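Local coordinates for protein transcriptional regulator (LacI family) (Clostridium acetobutylicum ATCC 824, PDB 3G85) that probably acts as a DNA-binding transcription factor of the LacI family, binding cis-regulatory DNA, at residues A[11-23]-A[62-76]. Sequence-based numbering, arbitrary orientation.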
loop_
_atom_site.group_PDB
_atom_site.type_symbol
_atom_site.label_atom_id
_atom_site.label_comp_id
_atom_site.label_asym_id
_atom_site.label_seq_id
_atom_site.Cartn_x
_atom_site.Cartn_y
_atom_site.Cartn_z
ATOM N N LYS A 11 3.275 -31.505 1.321
ATOM C CA LYS A 11 3.895 -30.134 1.337
ATOM C C LYS A 11 3.232 -29.267 2.406
ATOM O O LYS A 11 2.020 -29.356 2.602
ATOM C CB LYS A 11 3.706 -29.436 -0.008
ATOM C CG LYS A 11 4.694 -29.770 -1.086
ATOM C CD LYS A 11 4.262 -29.061 -2.347
ATOM C CE LYS A 11 5.102 -29.526 -3.506
ATOM N NZ LYS A 11 4.763 -28.784 -4.728
ATOM N N PRO A 12 4.012 -28.411 3.090
ATOM C CA PRO A 12 3.365 -27.517 4.078
ATOM C C PRO A 12 2.553 -26.428 3.358
ATOM O O PRO A 12 2.887 -26.074 2.232
ATOM C CB PRO A 12 4.534 -26.873 4.808
ATOM C CG PRO A 12 5.821 -27.512 4.236
ATOM C CD PRO A 12 5.466 -28.194 2.970
ATOM N N THR A 13 1.516 -25.903 4.004
ATOM C CA THR A 13 0.697 -24.867 3.376
ATOM C C THR A 13 0.784 -23.545 4.136
ATOM O O THR A 13 0.589 -23.510 5.367
ATOM C CB THR A 13 -0.796 -25.286 3.270
ATOM O OG1 THR A 13 -0.877 -26.518 2.545
ATOM C CG2 THR A 13 -1.612 -24.220 2.533
ATOM N N ILE A 14 1.025 -22.479 3.380
ATOM C CA ILE A 14 1.011 -21.116 3.906
ATOM C C ILE A 14 -0.281 -20.412 3.434
ATOM O O ILE A 14 -0.557 -20.365 2.225
ATOM C CB ILE A 14 2.195 -20.302 3.362
ATOM C CG1 ILE A 14 3.538 -20.978 3.725
ATOM C CG2 ILE A 14 2.154 -18.830 3.872
ATOM C CD1 ILE A 14 4.705 -20.430 2.931
ATOM N N ALA A 15 -1.024 -19.835 4.370
ATOM C CA ALA A 15 -2.256 -19.121 4.028
ATOM C C ALA A 15 -2.010 -17.607 3.994
ATOM O O ALA A 15 -1.407 -17.039 4.925
ATOM C CB ALA A 15 -3.376 -19.463 5.013
ATOM N N LEU A 16 -2.495 -16.972 2.929
ATOM C CA LEU A 16 -2.547 -15.529 2.871
ATOM C C LEU A 16 -3.972 -15.133 3.235
ATOM O O LEU A 16 -4.898 -15.365 2.443
ATOM C CB LEU A 16 -2.203 -15.024 1.481
ATOM C CG LEU A 16 -2.302 -13.519 1.241
ATOM C CD1 LEU A 16 -1.281 -12.743 2.106
ATOM C CD2 LEU A 16 -2.121 -13.239 -0.234
ATOM N N TYR A 17 -4.140 -14.566 4.431
ATOM C CA TYR A 17 -5.453 -14.048 4.822
ATOM C C TYR A 17 -5.676 -12.656 4.224
ATOM O O TYR A 17 -4.886 -11.762 4.475
ATOM C CB TYR A 17 -5.560 -14.018 6.332
ATOM C CG TYR A 17 -5.814 -15.396 6.859
ATOM C CD1 TYR A 17 -7.107 -15.910 6.886
ATOM C CD2 TYR A 17 -4.747 -16.224 7.254
ATOM C CE1 TYR A 17 -7.363 -17.191 7.339
ATOM C CE2 TYR A 17 -4.974 -17.532 7.713
ATOM C CZ TYR A 17 -6.303 -18.012 7.735
ATOM O OH TYR A 17 -6.575 -19.284 8.176
ATOM N N TRP A 18 -6.783 -12.511 3.481
ATOM C CA TRP A 18 -7.059 -11.337 2.651
ATOM C C TRP A 18 -8.354 -10.647 3.100
ATOM O O TRP A 18 -9.471 -11.096 2.764
ATOM C CB TRP A 18 -7.198 -11.758 1.170
ATOM C CG TRP A 18 -7.242 -10.564 0.262
ATOM C CD1 TRP A 18 -8.347 -9.967 -0.277
ATOM C CD2 TRP A 18 -6.102 -9.834 -0.232
ATOM N NE1 TRP A 18 -7.963 -8.886 -1.059
ATOM C CE2 TRP A 18 -6.592 -8.771 -1.013
ATOM C CE3 TRP A 18 -4.709 -9.940 -0.019
ATOM C CZ2 TRP A 18 -5.737 -7.875 -1.673
ATOM C CZ3 TRP A 18 -3.860 -9.004 -0.638
ATOM C CH2 TRP A 18 -4.389 -7.985 -1.454
ATOM N N SER A 19 -8.191 -9.587 3.879
ATOM C CA SER A 19 -9.332 -8.812 4.404
ATOM C C SER A 19 -10.207 -8.195 3.281
ATOM O O SER A 19 -9.700 -7.707 2.255
ATOM C CB SER A 19 -8.793 -7.719 5.315
ATOM O OG SER A 19 -9.872 -7.022 5.901
ATOM N N SER A 20 -11.519 -8.208 3.486
ATOM C CA SER A 20 -12.451 -7.636 2.504
ATOM C C SER A 20 -12.307 -6.101 2.341
ATOM O O SER A 20 -12.795 -5.527 1.362
ATOM C CB SER A 20 -13.902 -8.041 2.885
ATOM O OG SER A 20 -14.261 -7.402 4.091
ATOM N N ASP A 21 -11.672 -5.417 3.280
ATOM C CA ASP A 21 -11.522 -3.955 3.099
ATOM C C ASP A 21 -10.434 -3.574 2.066
ATOM O O ASP A 21 -10.394 -2.435 1.605
ATOM C CB ASP A 21 -11.335 -3.209 4.425
ATOM C CG ASP A 21 -10.090 -3.637 5.186
ATOM O OD1 ASP A 21 -9.464 -4.666 4.850
ATOM O OD2 ASP A 21 -9.730 -2.916 6.147
ATOM N N ILE A 22 -9.568 -4.533 1.714
ATOM C CA ILE A 22 -8.489 -4.270 0.794
ATOM C C ILE A 22 -9.055 -4.152 -0.628
ATOM O O ILE A 22 -9.905 -4.957 -1.040
ATOM C CB ILE A 22 -7.408 -5.365 0.812
ATOM C CG1 ILE A 22 -6.895 -5.627 2.260
ATOM C CG2 ILE A 22 -6.270 -4.948 -0.136
ATOM C CD1 ILE A 22 -6.132 -6.966 2.439
ATOM N N SER A 23 -8.563 -3.163 -1.367
ATOM C CA SER A 23 -8.842 -3.059 -2.788
ATOM C C SER A 23 -8.493 -4.387 -3.467
ATOM O O SER A 23 -7.343 -4.830 -3.411
ATOM C CB SER A 23 -8.008 -1.929 -3.385
ATOM O OG SER A 23 -8.177 -1.899 -4.789
ATOM N N GLY A 62 -8.291 -21.774 10.244
ATOM C CA GLY A 62 -6.909 -22.005 9.795
ATOM C C GLY A 62 -5.816 -21.374 10.657
ATOM O O GLY A 62 -4.635 -21.623 10.424
ATOM N N ILE A 63 -6.211 -20.543 11.626
ATOM C CA ILE A 63 -5.292 -20.010 12.655
ATOM C C ILE A 63 -5.588 -20.534 14.077
ATOM O O ILE A 63 -4.984 -20.071 15.049
ATOM C CB ILE A 63 -5.186 -18.426 12.657
ATOM C CG1 ILE A 63 -6.503 -17.756 13.073
ATOM C CG2 ILE A 63 -4.690 -17.913 11.297
ATOM C CD1 ILE A 63 -6.364 -16.304 13.583
ATOM N N SER A 64 -6.497 -21.505 14.190
ATOM C CA SER A 64 -6.870 -22.081 15.488
ATOM C C SER A 64 -5.924 -23.193 15.906
ATOM O O SER A 64 -5.184 -23.744 15.079
ATOM C CB SER A 64 -8.282 -22.667 15.440
ATOM O OG SER A 64 -8.272 -23.932 14.797
ATOM N N LYS A 65 -5.986 -23.533 17.195
ATOM C CA LYS A 65 -5.288 -24.696 17.736
ATOM C C LYS A 65 -5.522 -25.948 16.891
ATOM O O LYS A 65 -4.605 -26.746 16.683
ATOM C CB LYS A 65 -5.741 -24.961 19.183
ATOM C CG LYS A 65 -5.158 -26.256 19.797
ATOM C CD LYS A 65 -5.629 -26.489 21.237
ATOM C CE LYS A 65 -4.689 -27.464 21.946
ATOM N NZ LYS A 65 -4.870 -28.884 21.497
ATOM N N GLU A 66 -6.746 -26.099 16.391
ATOM C CA GLU A 66 -7.220 -27.387 15.882
ATOM C C GLU A 66 -7.082 -27.608 14.378
ATOM O O GLU A 66 -6.850 -28.739 13.945
ATOM C CB GLU A 66 -8.680 -27.623 16.310
ATOM C CG GLU A 66 -8.888 -27.746 17.829
ATOM C CD GLU A 66 -8.155 -28.946 18.450
ATOM O OE1 GLU A 66 -8.275 -30.077 17.913
ATOM O OE2 GLU A 66 -7.461 -28.761 19.485
ATOM N N ASN A 67 -7.240 -26.551 13.583
ATOM C CA ASN A 67 -7.297 -26.703 12.127
ATOM C C ASN A 67 -6.214 -25.916 11.375
ATOM O O ASN A 67 -6.404 -25.581 10.197
ATOM C CB ASN A 67 -8.679 -26.272 11.605
ATOM C CG ASN A 67 -9.825 -26.874 12.402
ATOM O OD1 ASN A 67 -10.033 -28.087 12.378
ATOM N ND2 ASN A 67 -10.572 -26.026 13.118
ATOM N N SER A 68 -5.085 -25.650 12.036
ATOM C CA SER A 68 -4.161 -24.602 11.574
ATOM C C SER A 68 -3.377 -24.959 10.320
ATOM O O SER A 68 -2.982 -26.108 10.113
ATOM C CB SER A 68 -3.204 -24.146 12.687
ATOM O OG SER A 68 -2.034 -24.943 12.708
ATOM N N PHE A 69 -3.169 -23.948 9.480
ATOM C CA PHE A 69 -2.202 -24.024 8.403
ATOM C C PHE A 69 -0.798 -24.128 9.013
ATOM O O PHE A 69 -0.647 -24.019 10.215
ATOM C CB PHE A 69 -2.324 -22.774 7.556
ATOM C CG PHE A 69 -3.531 -22.770 6.678
ATOM C CD1 PHE A 69 -3.574 -23.565 5.541
ATOM C CD2 PHE A 69 -4.630 -21.980 6.989
ATOM C CE1 PHE A 69 -4.684 -23.555 4.694
ATOM C CE2 PHE A 69 -5.773 -21.964 6.142
ATOM C CZ PHE A 69 -5.794 -22.752 5.014
ATOM N N ASP A 70 0.211 -24.340 8.189
ATOM C CA ASP A 70 1.591 -24.388 8.681
ATOM C C ASP A 70 2.156 -23.001 8.994
ATOM O O ASP A 70 3.097 -22.880 9.786
ATOM C CB ASP A 70 2.477 -25.114 7.696
ATOM C CG ASP A 70 2.060 -26.562 7.535
ATOM O OD1 ASP A 70 2.364 -27.359 8.454
ATOM O OD2 ASP A 70 1.384 -26.874 6.531
ATOM N N ALA A 71 1.585 -21.975 8.352
ATOM C CA ALA A 71 1.972 -20.581 8.568
ATOM C C ALA A 71 0.911 -19.692 7.938
ATOM O O ALA A 71 0.131 -20.138 7.073
ATOM C CB ALA A 71 3.335 -20.304 7.930
ATOM N N ALA A 72 0.870 -18.432 8.356
ATOM C CA ALA A 72 -0.071 -17.488 7.748
ATOM C C ALA A 72 0.594 -16.148 7.564
ATOM O O ALA A 72 1.452 -15.767 8.361
ATOM C CB ALA A 72 -1.297 -17.323 8.619
ATOM N N ILE A 73 0.149 -15.425 6.542
ATOM C CA ILE A 73 0.552 -14.039 6.311
ATOM C C ILE A 73 -0.762 -13.274 6.318
ATOM O O ILE A 73 -1.697 -13.671 5.594
ATOM C CB ILE A 73 1.161 -13.856 4.899
ATOM C CG1 ILE A 73 2.385 -14.770 4.689
ATOM C CG2 ILE A 73 1.535 -12.402 4.698
ATOM C CD1 ILE A 73 2.749 -15.029 3.214
ATOM N N ILE A 74 -0.847 -12.192 7.093
ATOM C CA ILE A 74 -2.071 -11.384 7.111
ATOM C C ILE A 74 -1.826 -10.134 6.325
ATOM O O ILE A 74 -1.001 -9.322 6.734
ATOM C CB ILE A 74 -2.476 -10.951 8.509
ATOM C CG1 ILE A 74 -2.279 -12.066 9.543
ATOM C CG2 ILE A 74 -3.913 -10.376 8.447
ATOM C CD1 ILE A 74 -2.935 -13.420 9.251
ATOM N N ALA A 75 -2.530 -9.991 5.200
ATOM C CA ALA A 75 -2.291 -8.876 4.270
ATOM C C ALA A 75 -2.579 -7.483 4.854
ATOM O O ALA A 75 -1.816 -6.539 4.608
ATOM C CB ALA A 75 -3.070 -9.098 2.979
ATOM N N ASN A 76 -3.681 -7.351 5.609
ATOM C CA ASN A 76 -4.052 -6.061 6.193
ATOM C C ASN A 76 -4.833 -6.259 7.478
ATOM O O ASN A 76 -6.075 -6.210 7.464
ATOM C CB ASN A 76 -4.878 -5.203 5.176
ATOM C CG ASN A 76 -5.321 -3.857 5.772
ATOM O OD1 ASN A 76 -4.521 -3.160 6.411
ATOM N ND2 ASN A 76 -6.601 -3.500 5.580
HETATM O O HOH W 1 -5.883 -9.202 5.651
HETATM O O HOH W 2 -9.018 -20.158 7.896
HETATM O O HOH W 3 -8.652 -4.543 7.991
#
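Pro12 rests its ring against the carboxylate of Asp70, whose OD2 takes the N-H of Thr13 at 2.7 Å, on its anti side and almost straight (164°). Since Asp70 N returns a bond to Thr13 O, the pair closes the start of two parallel strands, 13-19 and 71-74. Thr13 CG2 also lies 3.7 Å from Phe69 CD1. From here the strand alternates. Ile14 points to the face covered by helices 245-260 and 27-40, where its CG2 meets Ile73 CD1 at 3.9 Å. On the other face Ala15, whose lone methyl fits over one face of the Phe69 ring, set off from its centre, places CB 3.6 Å from the Phe69 centroid in a CH-pi contact. Leu16, back on the helix-covered face, touches Ile73 CG2 with CD1, branched side chains filling the layer between sheet and helices. The backbone ladder continues as Ala15 and Tyr17 donate to Ala71 O and Ile73 O, while Ile73 N and Ala75 N donate back. Tyr17, with CG anti to its carbonyl carbon (chi1 -77°), lays its ring beside Ala72 CB, Ile74 CD1 and Ile63 CG2; its OH lies at the Phe69 edge, 3.5 Å from Phe69 CE2, and against Gly62 CA where a CB would sit, so bare backbone fits; a water links it to Gly62 N. Trp18 CE3 packs on Ala75 CB at 3.5 Å. Where the strands diverge, a water joins Tyr17 O, Ser19 N and Asn76 N. Asp21 OD1 accepts from Ser19 OG (2.6 Å) and, on the opposite face of its carboxylate, from Asn76 ND2 (3.2 Å). Asn76 OD1 is held by Arg99 and Asn139. Ile22 CD1 covers one indole face. The strands are neighbours in the parallel sheet of the N-terminal subdomain of a periplasmic-binding-protein-like fold, with largely apolar side chains on its faces, whereas their C-terminal ends carry a polar network that probably lines the interdomain cleft, where relatives bind effectors.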